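PDB 4P27: venom allergen-like (VAL) 4 protein from Schistosoma mansoni, which binds lipid as a secreted member of the SCP/TAPS (CAP) family that lacks the prototypical CAP motifs. Local coordinates for residues A[28-33]-A[93-98]; A[46-51]-A[66-71]; A[75-80]-A[89-94]. All blocks are in the same frame, centred on the assembly; numbering follows the deposited sequence.

Interaction 1: A[28-33]-A[93-98]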
ATOM      1  N   PRO A  28      -8.858  -0.542 -14.075  1.00 35.97           N
ATOM      2  CA  PRO A  28      -8.804  -0.522 -15.552  1.00 38.18           C
ATOM      3  C   PRO A  28      -7.489  -1.111 -16.085  1.00 39.34           C
ATOM      4  O   PRO A  28      -6.391  -0.750 -15.621  1.00 37.47           O
ATOM      5  CB  PRO A  28      -8.862   1.003 -15.883  1.00 40.12           C
ATOM      6  CG  PRO A  28      -9.811   1.525 -14.799  1.00 40.94           C
ATOM      7  CD  PRO A  28      -9.328   0.764 -13.537  1.00 37.53           C
ATOM      8  N   GLY A  29      -7.625  -1.991 -17.070  1.00 33.76           N
ATOM      9  CA  GLY A  29      -6.477  -2.496 -17.850  1.00 34.39           C
ATOM     10  C   GLY A  29      -5.669  -3.486 -17.009  1.00 35.61           C
ATOM     11  O   GLY A  29      -4.585  -3.852 -17.378  1.00 36.56           O
ATOM     12  N   GLN A  30      -6.162  -3.918 -15.854  1.00 34.46           N
ATOM     13  CA  GLN A  30      -5.305  -4.836 -15.044  1.00 34.64           C
ATOM     14  C   GLN A  30      -6.040  -6.147 -14.977  1.00 31.22           C
ATOM     15  O   GLN A  30      -7.202  -6.104 -14.692  1.00 33.42           O
ATOM     16  CB  GLN A  30      -5.103  -4.285 -13.587  1.00 30.45           C
ATOM     17  CG  GLN A  30      -4.157  -3.072 -13.448  1.00 29.14           C
ATOM     18  CD  GLN A  30      -2.788  -3.324 -14.063  1.00 32.00           C
ATOM     19  OE1 GLN A  30      -2.294  -4.439 -14.080  1.00 31.53           O
ATOM     20  NE2 GLN A  30      -2.152  -2.259 -14.531  1.00 38.28           N
ATOM     21  N   PRO A  31      -5.363  -7.314 -15.139  1.00 33.20           N
ATOM     22  CA  PRO A  31      -6.108  -8.577 -14.991  1.00 30.83           C
ATOM     23  C   PRO A  31      -6.679  -8.734 -13.586  1.00 31.88           C
ATOM     24  O   PRO A  31      -6.089  -8.241 -12.644  1.00 31.95           O
ATOM     25  CB  PRO A  31      -5.055  -9.653 -15.284  1.00 37.83           C
ATOM     26  CG  PRO A  31      -3.750  -9.045 -14.817  1.00 33.75           C
ATOM     27  CD  PRO A  31      -3.901  -7.561 -15.229  1.00 33.60           C
ATOM     28  N   PRO A  32      -7.831  -9.423 -13.442  1.00 33.99           N
ATOM     29  CA  PRO A  32      -8.369  -9.533 -12.094  1.00 32.24           C
ATOM     30  C   PRO A  32      -7.578 -10.538 -11.287  1.00 33.65           C
ATOM     31  O   PRO A  32      -7.074 -11.490 -11.839  1.00 32.05           O
ATOM     32  CB  PRO A  32      -9.826 -10.109 -12.321  1.00 31.86           C
ATOM     33  CG  PRO A  32      -9.748 -10.805 -13.644  1.00 31.66           C
ATOM     34  CD  PRO A  32      -8.816  -9.883 -14.472  1.00 29.77           C
ATOM     35  N   ALA A  33      -7.582 -10.389  -9.978  1.00 30.21           N
ATOM     36  CA  ALA A  33      -6.851 -11.265  -9.136  1.00 28.52           C
ATOM     37  C   ALA A  33      -7.678 -12.474  -8.713  1.00 35.96           C
ATOM     38  O   ALA A  33      -8.898 -12.335  -8.378  1.00 33.51           O
ATOM     39  CB  ALA A  33      -6.457 -10.486  -7.910  1.00 25.52           C
ATOM     40  N   GLU A  93      -3.129   5.000  -8.713  1.00 32.80           N
ATOM     41  CA  GLU A  93      -3.182   5.244 -10.153  1.00 38.65           C
ATOM     42  C   GLU A  93      -1.852   4.945 -10.777  1.00 40.62           C
ATOM     43  O   GLU A  93      -1.730   5.015 -11.986  1.00 34.05           O
ATOM     44  CB  GLU A  93      -3.499   6.693 -10.453  1.00 40.35           C
ATOM     45  CG  GLU A  93      -4.608   7.170  -9.580  1.00 53.54           C
ATOM     46  CD  GLU A  93      -5.760   7.631 -10.366  1.00 55.61           C
ATOM     47  OE1 GLU A  93      -6.483   6.778 -10.872  1.00 64.06           O
ATOM     48  OE2 GLU A  93      -5.902   8.847 -10.468  1.00 60.67           O
ATOM     49  N   GLU A  94      -0.871   4.589  -9.968  1.00 33.66           N
ATOM     50  CA  GLU A  94       0.284   3.964 -10.518  1.00 32.24           C
ATOM     51  C   GLU A  94      -0.038   2.710 -11.271  1.00 34.21           C
ATOM     52  O   GLU A  94       0.845   2.209 -11.964  1.00 36.14           O
ATOM     53  CB  GLU A  94       1.271   3.591  -9.421  1.00 29.42           C
ATOM     54  CG  GLU A  94       1.831   4.781  -8.701  1.00 31.84           C
ATOM     55  CD  GLU A  94       2.877   4.339  -7.708  1.00 35.48           C
ATOM     56  OE1 GLU A  94       3.130   3.106  -7.528  1.00 31.07           O
ATOM     57  OE2 GLU A  94       3.437   5.222  -7.090  1.00 36.69           O
ATOM     58  N   TYR A  95      -1.265   2.176 -11.155  1.00 32.90           N
ATOM     59  CA  TYR A  95      -1.635   1.059 -12.006  1.00 32.34           C
ATOM     60  C   TYR A  95      -1.537   1.390 -13.522  1.00 37.79           C
ATOM     61  O   TYR A  95      -1.399   0.478 -14.331  1.00 34.76           O
ATOM     62  CB  TYR A  95      -3.061   0.540 -11.670  1.00 32.47           C
ATOM     63  CG  TYR A  95      -4.212   1.388 -12.181  1.00 37.27           C
ATOM     64  CD1 TYR A  95      -4.547   1.416 -13.546  1.00 38.09           C
ATOM     65  CD2 TYR A  95      -5.000   2.122 -11.289  1.00 38.89           C
ATOM     66  CE1 TYR A  95      -5.637   2.156 -13.996  1.00 38.86           C
ATOM     67  CE2 TYR A  95      -6.054   2.895 -11.726  1.00 43.45           C
ATOM     68  CZ  TYR A  95      -6.383   2.893 -13.076  1.00 45.33           C
ATOM     69  OH  TYR A  95      -7.468   3.645 -13.482  1.00 47.58           O
ATOM     70  N   LYS A  96      -1.596   2.682 -13.885  1.00 36.21           N
ATOM     71  CA  LYS A  96      -1.397   3.096 -15.281  1.00 40.05           C
ATOM     72  C   LYS A  96       0.000   2.788 -15.793  1.00 45.45           C
ATOM     73  O   LYS A  96       0.191   2.781 -16.978  1.00 46.02           O
ATOM     74  CB  LYS A  96      -1.672   4.562 -15.441  1.00 37.33           C
ATOM     75  CG  LYS A  96      -3.139   4.827 -15.219  1.00 43.15           C
ATOM     76  CD  LYS A  96      -3.447   6.265 -14.871  1.00 46.80           C
ATOM     77  CE  LYS A  96      -4.917   6.402 -15.194  1.00 47.59           C
ATOM     78  NZ  LYS A  96      -5.570   7.487 -14.443  1.00 53.12           N
ATOM     79  N   ASN A  97       0.963   2.537 -14.905  1.00 39.91           N
ATOM     80  CA  ASN A  97       2.324   2.378 -15.302  1.00 37.81           C
ATOM     81  C   ASN A  97       2.679   0.940 -15.304  1.00 40.35           C
ATOM     82  O   ASN A  97       3.815   0.605 -15.631  1.00 38.97           O
ATOM     83  CB  ASN A  97       3.263   3.085 -14.328  1.00 40.29           C
ATOM     84  CG  ASN A  97       2.940   4.567 -14.148  1.00 46.95           C
ATOM     85  OD1 ASN A  97       2.501   5.236 -15.071  1.00 51.25           O
ATOM     86  ND2 ASN A  97       3.164   5.078 -12.952  1.00 46.42           N
ATOM     87  N   TYR A  98       1.767   0.069 -14.872  1.00 34.48           N
ATOM     88  CA  TYR A  98       2.195  -1.325 -14.576  1.00 36.42           C
ATOM     89  C   TYR A  98       1.731  -2.286 -15.654  1.00 35.88           C
ATOM     90  O   TYR A  98       0.624  -2.223 -16.032  1.00 35.92           O
ATOM     91  CB  TYR A  98       1.696  -1.782 -13.200  1.00 30.38           C
ATOM     92  CG  TYR A  98       2.146  -3.163 -12.876  1.00 31.18           C
ATOM     93  CD1 TYR A  98       3.541  -3.484 -12.792  1.00 27.16           C
ATOM     94  CD2 TYR A  98       1.238  -4.176 -12.680  1.00 29.84           C
ATOM     95  CE1 TYR A  98       3.967  -4.730 -12.486  1.00 24.02           C
ATOM     96  CE2 TYR A  98       1.668  -5.468 -12.360  1.00 27.01           C
ATOM     97  CZ  TYR A  98       3.032  -5.723 -12.274  1.00 27.36           C
ATOM     98  OH  TYR A  98       3.458  -6.988 -12.017  1.00 25.41           O
TER
HETATM   99  O   HOH W   1      -3.675  -0.609 -16.377  1.00 44.36           O
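Q30 illustrates how one primary amide can tie a loop to a short 3-10 turn: it reaches the backbone of Y95 and Y98 with a single nitrogen. Its CB heads toward the other segment, and CG passes CB of Y95 at 4.2 Å. A bend at chi2 (-54°) then turns the amide across the 3-10 segment 94-97. OE1 comes to the edge of the Y98 ring, 3.8 Å from CD2, while NE2 donates to Y98 O at 3.2 Å along a nearly straight line (168°). That oxygen lies in the amide plane of Q30, although the nitrogen stands above the carbonyl's own plane. A second bond from NE2, to Y95 O, is short at 2.8 Å but bent, and therefore weak. P28 supplies the apolar part: its CD rests 3.7 Å from CZ of Y95. Water 1 donates to both P28 O and Y95 O, joining the two backbones beside the amide. Helix 110-115 backs the site through Y112, and the Y98 hydroxyl is bonded to N103. The straight bond to Y98 O, helped by the weak one to Y95 O, probably sets the turn of the amide and joins loop 28-33 to the 3-10 segment and the start of strand 98-99.

Interaction 2: A[46-51]-A[66-71]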
ATOM      1  N   ALA A  46       1.241   0.260  12.790  1.00 29.12           N
ATOM      2  CA  ALA A  46       0.651   1.609  12.757  1.00 34.42           C
ATOM      3  C   ALA A  46       1.453   2.592  13.642  1.00 37.88           C
ATOM      4  O   ALA A  46       1.805   3.689  13.222  1.00 33.92           O
ATOM      5  CB  ALA A  46      -0.802   1.596  13.168  1.00 27.55           C
ATOM      6  N   ASN A  47       1.856   2.130  14.813  1.00 36.84           N
ATOM      7  CA  ASN A  47       2.676   2.938  15.677  1.00 36.46           C
ATOM      8  C   ASN A  47       4.029   3.171  15.121  1.00 36.77           C
ATOM      9  O   ASN A  47       4.588   4.294  15.289  1.00 38.40           O
ATOM     10  CB  ASN A  47       2.805   2.284  17.055  1.00 43.24           C
ATOM     11  CG  ASN A  47       1.489   2.251  17.766  1.00 51.91           C
ATOM     12  OD1 ASN A  47       0.522   2.911  17.348  1.00 55.97           O
ATOM     13  ND2 ASN A  47       1.408   1.449  18.827  1.00 69.30           N
ATOM     14  N   LYS A  48       4.619   2.145  14.493  1.00 34.16           N
ATOM     15  CA  LYS A  48       5.963   2.364  13.955  1.00 31.78           C
ATOM     16  C   LYS A  48       5.863   3.353  12.807  1.00 31.20           C
ATOM     17  O   LYS A  48       6.737   4.246  12.659  1.00 29.74           O
ATOM     18  CB  LYS A  48       6.666   1.090  13.586  1.00 32.82           C
ATOM     19  CG  LYS A  48       7.133   0.382  14.894  1.00 53.19           C
ATOM     20  CD  LYS A  48       8.526   0.788  15.384  1.00 45.49           C
ATOM     21  CE  LYS A  48       9.506   0.757  14.220  1.00 57.93           C
ATOM     22  NZ  LYS A  48      10.857   1.152  14.649  1.00 55.95           N
ATOM     23  N   ALA A  49       4.748   3.239  12.083  1.00 28.97           N
ATOM     24  CA  ALA A  49       4.488   4.102  10.896  1.00 29.24           C
ATOM     25  C   ALA A  49       4.436   5.524  11.408  1.00 33.88           C
ATOM     26  O   ALA A  49       4.985   6.454  10.799  1.00 33.31           O
ATOM     27  CB  ALA A  49       3.169   3.746  10.226  1.00 21.47           C
ATOM     28  N   LYS A  50       3.743   5.685  12.526  1.00 36.92           N
ATOM     29  CA  LYS A  50       3.505   7.020  13.134  1.00 35.49           C
ATOM     30  C   LYS A  50       4.778   7.664  13.719  1.00 33.44           C
ATOM     31  O   LYS A  50       5.039   8.831  13.483  1.00 31.38           O
ATOM     32  CB  LYS A  50       2.467   6.875  14.267  1.00 41.20           C
ATOM     33  CG  LYS A  50       1.863   8.211  14.649  1.00 43.95           C
ATOM     34  CD  LYS A  50       0.376   8.219  14.330  1.00 72.13           C
ATOM     35  CE  LYS A  50      -0.507   7.585  15.428  1.00 65.49           C
ATOM     36  NZ  LYS A  50      -0.835   8.562  16.502  1.00 76.15           N
ATOM     37  N   GLN A  51       5.601   6.890  14.460  1.00 31.87           N
ATOM     38  CA  GLN A  51       6.895   7.395  14.898  1.00 36.65           C
ATOM     39  C   GLN A  51       7.716   7.879  13.704  1.00 39.23           C
ATOM     40  O   GLN A  51       8.368   8.911  13.802  1.00 34.40           O
ATOM     41  CB  GLN A  51       7.703   6.299  15.671  1.00 41.37           C
ATOM     42  CG  GLN A  51       7.022   5.910  17.003  1.00 56.66           C
ATOM     43  CD  GLN A  51       7.574   4.602  17.558  1.00 75.05           C
ATOM     44  OE1 GLN A  51       6.894   3.564  17.594  1.00 89.70           O
ATOM     45  NE2 GLN A  51       8.830   4.639  17.963  1.00 82.52           N
ATOM     46  N   PHE A  66      12.208  -0.347   9.217  1.00 35.59           N
ATOM     47  CA  PHE A  66      11.751  -1.669   8.742  1.00 36.62           C
ATOM     48  C   PHE A  66      11.889  -2.824   9.733  1.00 32.54           C
ATOM     49  O   PHE A  66      11.564  -3.999   9.415  1.00 31.78           O
ATOM     50  CB  PHE A  66      12.457  -2.008   7.415  1.00 41.37           C
ATOM     51  CG  PHE A  66      12.118  -1.063   6.318  1.00 47.55           C
ATOM     52  CD1 PHE A  66      12.802   0.163   6.203  1.00 54.95           C
ATOM     53  CD2 PHE A  66      11.077  -1.362   5.411  1.00 52.83           C
ATOM     54  CE1 PHE A  66      12.464   1.070   5.187  1.00 55.08           C
ATOM     55  CE2 PHE A  66      10.767  -0.475   4.375  1.00 59.69           C
ATOM     56  CZ  PHE A  66      11.450   0.752   4.278  1.00 52.97           C
ATOM     57  N   ILE A  67      12.285  -2.516  10.957  1.00 33.63           N
ATOM     58  CA  ILE A  67      12.393  -3.588  11.948  1.00 33.10           C
ATOM     59  C   ILE A  67      11.244  -3.415  12.909  1.00 35.24           C
ATOM     60  O   ILE A  67      11.241  -2.448  13.635  1.00 39.17           O
ATOM     61  CB  ILE A  67      13.768  -3.541  12.700  1.00 34.59           C
ATOM     62  CG1 ILE A  67      14.897  -3.577  11.639  1.00 33.81           C
ATOM     63  CG2 ILE A  67      13.792  -4.737  13.669  1.00 32.86           C
ATOM     64  CD1 ILE A  67      16.359  -3.245  12.081  1.00 30.50           C
ATOM     65  N   ILE A  68      10.238  -4.290  12.880  1.00 30.53           N
ATOM     66  CA  ILE A  68       9.031  -4.037  13.624  1.00 31.39           C
ATOM     67  C   ILE A  68       8.665  -5.388  14.217  1.00 35.72           C
ATOM     68  O   ILE A  68       8.485  -6.399  13.453  1.00 30.19           O
ATOM     69  CB  ILE A  68       7.842  -3.457  12.708  1.00 31.06           C
ATOM     70  CG1 ILE A  68       8.287  -2.136  12.000  1.00 29.27           C
ATOM     71  CG2 ILE A  68       6.584  -3.168  13.573  1.00 26.90           C
ATOM     72  CD1 ILE A  68       7.262  -1.585  10.987  1.00 30.03           C
ATOM     73  N   GLY A  69       8.564  -5.420  15.554  1.00 37.18           N
ATOM     74  CA  GLY A  69       8.236  -6.676  16.290  1.00 34.24           C
ATOM     75  C   GLY A  69       8.948  -7.821  15.708  1.00 27.82           C
ATOM     76  O   GLY A  69      10.140  -7.676  15.428  1.00 35.80           O
ATOM     77  N   ASP A  70       8.222  -8.911  15.427  1.00 26.73           N
ATOM     78  CA  ASP A  70       8.755 -10.155  14.844  1.00 34.32           C
ATOM     79  C   ASP A  70       8.572 -10.282  13.378  1.00 35.80           C
ATOM     80  O   ASP A  70       8.930 -11.348  12.806  1.00 29.46           O
ATOM     81  CB  ASP A  70       8.076 -11.431  15.473  1.00 35.12           C
ATOM     82  CG  ASP A  70       8.253 -11.423  16.988  1.00 53.51           C
ATOM     83  OD1 ASP A  70       9.366 -11.014  17.471  1.00 47.18           O
ATOM     84  OD2 ASP A  70       7.262 -11.686  17.681  1.00 49.87           O
ATOM     85  N   PHE A  71       8.017  -9.261  12.724  1.00 32.64           N
ATOM     86  CA  PHE A  71       7.728  -9.475  11.284  1.00 28.02           C
ATOM     87  C   PHE A  71       9.023  -9.767  10.550  1.00 30.65           C
ATOM     88  O   PHE A  71       9.961  -8.993  10.629  1.00 30.63           O
ATOM     89  CB  PHE A  71       7.043  -8.213  10.726  1.00 27.79           C
ATOM     90  CG  PHE A  71       5.634  -8.014  11.283  1.00 30.32           C
ATOM     91  CD1 PHE A  71       4.627  -8.921  10.989  1.00 31.92           C
ATOM     92  CD2 PHE A  71       5.358  -6.941  12.138  1.00 32.56           C
ATOM     93  CE1 PHE A  71       3.343  -8.756  11.497  1.00 31.59           C
ATOM     94  CE2 PHE A  71       4.076  -6.762  12.628  1.00 34.33           C
ATOM     95  CZ  PHE A  71       3.083  -7.679  12.340  1.00 28.79           C
TER
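K48 and I68 lie alongside each other, their chains running in opposite senses, an example of a lysine that offers its methylenes to an apolar neighbour. The lysine chain is bent at both chi2 (-89°) and chi3 (-47°), which curls it alongside the isoleucine. Both branches of I68 take part. CD1 at the end of the longer branch meets CB of K48 at 3.8 Å, close to the root of the lysine, whereas CG1 lies 3.8 Å from CE, near its far end. The shorter branch places CG2 3.8 Å from CG of K48. CE also approaches the backbone oxygen of I67 at 3.7 Å, and NZ goes on to a weak hydrogen bond with N64 O. K48 extends the surface that L44 and L45 of the same helix offer to I68, with N139 of strand 133-141 beside it. I68 also opens a type II' beta turn that ends at F71, with G69 at positive phi. The arrangement belongs to the CAP domain's alpha-beta-alpha sandwich: here the loop before strand 75-81 folds back on a helix that packs against the sheet.

Interaction 3: A[75-80]-A[89-94]; sequences GQNLAD and KDWLEE
In the three-layered alpha-beta-alpha sandwich of the CAP fold, W91 of helix 84-93 packs against edge strand 75-81 of the central sheet, a worked example of an indole serving as both apolar filler and hydrogen-bond donor. The short helix and strand axes approach to 9.7 Å, at 125° between their directions, and the ring spans this gap. N77 and A79, two apart on the strand, both direct CB toward the helix. CB of N77 lies over one face of the indole, 3.5 Å from the centroid of the six-membered ring of W91 and only 13° off its normal, in a CH-pi contact. The N77 amide plane is turned steeply to the ring, with ND2 3.7 Å from CE3 of W91; the same nitrogen donates to N111 O of helix 110-115. CB of A79 approaches obliquely, 3.8 Å from CZ2 of W91. CG of W91 stands anti to its carbonyl carbon, sending the indole out from the helix toward the strand. C138 and Y140 of neighbouring strand 133-141 also touch the indole, as do H15 of helix 6-22 and M115 of helix 110-115, placing it deep among these elements. Near its polar end, water 2 donates to D90 OD2 and, weakly, to L78 O. That backbone oxygen also accepts the indole N-H: NE1 of W91 donates to L78 O at 2.9 Å, from above the carbonyl plane, with an N-H...O angle of 142°.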
ATOM      1  N   GLY A  75       6.918  -4.165   4.110  1.00 30.85           N
ATOM      2  CA  GLY A  75       6.947  -3.248   2.985  1.00 25.71           C
ATOM      3  C   GLY A  75       6.466  -1.887   3.478  1.00 25.19           C
ATOM      4  O   GLY A  75       5.866  -1.793   4.520  1.00 24.41           O
ATOM      5  N   GLN A  76       6.613  -0.849   2.656  1.00 24.62           N
ATOM      6  CA  GLN A  76       6.254   0.509   3.086  1.00 25.47           C
ATOM      7  C   GLN A  76       5.852   1.330   1.864  1.00 25.34           C
ATOM      8  O   GLN A  76       6.473   1.233   0.812  1.00 24.42           O
ATOM      9  CB  GLN A  76       7.411   1.136   3.834  1.00 25.87           C
ATOM     10  CG  GLN A  76       7.056   2.460   4.512  1.00 29.94           C
ATOM     11  CD  GLN A  76       8.206   2.913   5.416  1.00 34.28           C
ATOM     12  OE1 GLN A  76       9.129   3.506   4.908  1.00 32.21           O
ATOM     13  NE2 GLN A  76       8.218   2.497   6.681  1.00 24.60           N
ATOM     14  N   ASN A  77       4.791   2.092   1.993  1.00 22.38           N
ATOM     15  CA  ASN A  77       4.450   3.092   0.974  1.00 20.27           C
ATOM     16  C   ASN A  77       4.514   4.447   1.706  1.00 24.10           C
ATOM     17  O   ASN A  77       4.077   4.573   2.875  1.00 25.67           O
ATOM     18  CB  ASN A  77       2.974   2.893   0.543  1.00 19.19           C
ATOM     19  CG  ASN A  77       2.808   1.809  -0.507  1.00 26.72           C
ATOM     20  OD1 ASN A  77       3.790   1.293  -1.005  1.00 24.79           O
ATOM     21  ND2 ASN A  77       1.573   1.420  -0.823  1.00 21.45           N
ATOM     22  N   LEU A  78       5.033   5.455   1.017  1.00 24.19           N
ATOM     23  CA  LEU A  78       5.154   6.813   1.582  1.00 26.67           C
ATOM     24  C   LEU A  78       4.434   7.830   0.683  1.00 29.00           C
ATOM     25  O   LEU A  78       4.304   7.645  -0.590  1.00 25.62           O
ATOM     26  CB  LEU A  78       6.630   7.221   1.642  1.00 31.05           C
ATOM     27  CG  LEU A  78       7.628   6.408   2.447  1.00 36.24           C
ATOM     28  CD1 LEU A  78       9.075   6.928   2.212  1.00 31.16           C
ATOM     29  CD2 LEU A  78       7.309   6.424   3.925  1.00 30.57           C
ATOM     30  N   ALA A  79       3.885   8.893   1.292  1.00 28.91           N
ATOM     31  CA  ALA A  79       3.239   9.926   0.455  1.00 25.20           C
ATOM     32  C   ALA A  79       3.508  11.297   1.105  1.00 32.63           C
ATOM     33  O   ALA A  79       3.628  11.402   2.334  1.00 30.11           O
ATOM     34  CB  ALA A  79       1.765   9.679   0.257  1.00 27.75           C
ATOM     35  N   ASP A  80       3.732  12.313   0.266  1.00 34.41           N
ATOM     36  CA  ASP A  80       4.020  13.638   0.815  1.00 31.27           C
ATOM     37  C   ASP A  80       2.933  14.435   0.127  1.00 35.89           C
ATOM     38  O   ASP A  80       3.023  14.625  -1.052  1.00 35.82           O
ATOM     39  CB  ASP A  80       5.421  14.133   0.408  1.00 33.01           C
ATOM     40  CG  ASP A  80       5.663  15.656   0.807  1.00 42.31           C
ATOM     41  OD1 ASP A  80       4.820  16.251   1.558  1.00 43.44           O
ATOM     42  OD2 ASP A  80       6.735  16.208   0.433  1.00 35.95           O
ATOM     43  N   LYS A  89      -5.000   8.012  -3.771  1.00 37.58           N
ATOM     44  CA  LYS A  89      -5.326   7.993  -5.170  1.00 36.29           C
ATOM     45  C   LYS A  89      -4.047   8.057  -6.019  1.00 35.61           C
ATOM     46  O   LYS A  89      -3.943   7.415  -7.061  1.00 30.77           O
ATOM     47  CB  LYS A  89      -6.174   9.216  -5.497  1.00 39.57           C
ATOM     48  CG  LYS A  89      -7.014   8.981  -6.730  1.00 58.92           C
ATOM     49  CD  LYS A  89      -7.232  10.232  -7.588  1.00 65.67           C
ATOM     50  CE  LYS A  89      -8.338   9.909  -8.602  1.00 69.67           C
ATOM     51  NZ  LYS A  89      -9.054  11.089  -9.158  1.00 83.52           N
ATOM     52  N   ASP A  90      -3.089   8.864  -5.587  1.00 29.29           N
ATOM     53  CA  ASP A  90      -1.794   8.834  -6.217  1.00 36.23           C
ATOM     54  C   ASP A  90      -1.124   7.418  -6.202  1.00 39.76           C
ATOM     55  O   ASP A  90      -0.572   6.934  -7.220  1.00 35.91           O
ATOM     56  CB  ASP A  90      -0.894   9.827  -5.524  1.00 36.72           C
ATOM     57  CG  ASP A  90       0.478   9.856  -6.112  1.00 47.36           C
ATOM     58  OD1 ASP A  90       0.579  10.097  -7.309  1.00 58.13           O
ATOM     59  OD2 ASP A  90       1.484   9.651  -5.406  1.00 54.85           O
ATOM     60  N   TRP A  91      -1.136   6.763  -5.044  1.00 34.90           N
ATOM     61  CA  TRP A  91      -0.571   5.413  -4.985  1.00 32.00           C
ATOM     62  C   TRP A  91      -1.336   4.491  -5.947  1.00 29.34           C
ATOM     63  O   TRP A  91      -0.739   3.731  -6.732  1.00 27.23           O
ATOM     64  CB  TRP A  91      -0.703   4.848  -3.553  1.00 29.15           C
ATOM     65  CG  TRP A  91       0.182   5.471  -2.556  1.00 21.97           C
ATOM     66  CD1 TRP A  91       1.149   6.383  -2.763  1.00 25.48           C
ATOM     67  CD2 TRP A  91       0.140   5.210  -1.143  1.00 22.93           C
ATOM     68  NE1 TRP A  91       1.746   6.752  -1.523  1.00 24.52           N
ATOM     69  CE2 TRP A  91       1.120   6.000  -0.534  1.00 23.52           C
ATOM     70  CE3 TRP A  91      -0.637   4.325  -0.331  1.00 21.49           C
ATOM     71  CZ2 TRP A  91       1.334   5.977   0.846  1.00 25.65           C
ATOM     72  CZ3 TRP A  91      -0.417   4.339   1.003  1.00 23.47           C
ATOM     73  CH2 TRP A  91       0.532   5.158   1.590  1.00 23.76           C
ATOM     74  N   LEU A  92      -2.663   4.498  -5.860  1.00 26.05           N
ATOM     75  CA  LEU A  92      -3.478   3.613  -6.715  1.00 29.81           C
ATOM     76  C   LEU A  92      -3.197   3.764  -8.239  1.00 35.19           C
ATOM     77  O   LEU A  92      -3.034   2.783  -8.970  1.00 32.63           O
ATOM     78  CB  LEU A  92      -4.998   3.852  -6.391  1.00 30.21           C
ATOM     79  CG  LEU A  92      -5.979   3.249  -7.434  1.00 31.30           C
ATOM     80  CD1 LEU A  92      -5.896   1.729  -7.443  1.00 32.01           C
ATOM     81  CD2 LEU A  92      -7.427   3.679  -7.130  1.00 32.98           C
ATOM     82  N   GLU A  93      -3.129   5.000  -8.713  1.00 32.80           N
ATOM     83  CA  GLU A  93      -3.182   5.244 -10.153  1.00 38.65           C
ATOM     84  C   GLU A  93      -1.852   4.945 -10.777  1.00 40.62           C
ATOM     85  O   GLU A  93      -1.730   5.015 -11.986  1.00 34.05           O
ATOM     86  CB  GLU A  93      -3.499   6.693 -10.453  1.00 40.35           C
ATOM     87  CG  GLU A  93      -4.608   7.170  -9.580  1.00 53.54           C
ATOM     88  CD  GLU A  93      -5.760   7.631 -10.366  1.00 55.61           C
ATOM     89  OE1 GLU A  93      -6.483   6.778 -10.872  1.00 64.06           O
ATOM     90  OE2 GLU A  93      -5.902   8.847 -10.468  1.00 60.67           O
ATOM     91  N   GLU A  94      -0.871   4.589  -9.968  1.00 33.66           N
ATOM     92  CA  GLU A  94       0.284   3.964 -10.518  1.00 32.24           C
ATOM     93  C   GLU A  94      -0.038   2.710 -11.271  1.00 34.21           C
ATOM     94  O   GLU A  94       0.845   2.209 -11.964  1.00 36.14           O
ATOM     95  CB  GLU A  94       1.271   3.591  -9.421  1.00 29.42           C
ATOM     96  CG  GLU A  94       1.831   4.781  -8.701  1.00 31.84           C
ATOM     97  CD  GLU A  94       2.877   4.339  -7.708  1.00 35.48           C
ATOM     98  OE1 GLU A  94       3.130   3.106  -7.528  1.00 31.07           O
ATOM     99  OE2 GLU A  94       3.437   5.222  -7.090  1.00 36.69           O
TER
HETATM  100  O   HOH W   2       3.045   9.459  -3.134  1.00 56.61           O

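In the fold
The three contacts show chemistry changing with depth. Interaction 3 is buried near the middle of the chain, about 6 Å from its centre to the chain's centre, and joins aromatic packing to a side-chain-to-backbone hydrogen bond. Interactions 1 and 2 are partly buried, on opposite sides of the chain's centre with their own centres about 29 Å apart. The former relies on amide-to-carbonyl bonds and a water bridge, the latter on aliphatic packing. Interactions 1 and 3 share residues 93-94, which join the helix carrying W91 to the 3-10 segment carrying Y95. Interactions 2 and 3 meet directly where F66 CZ packs 3.7 Å from Q76 OE1.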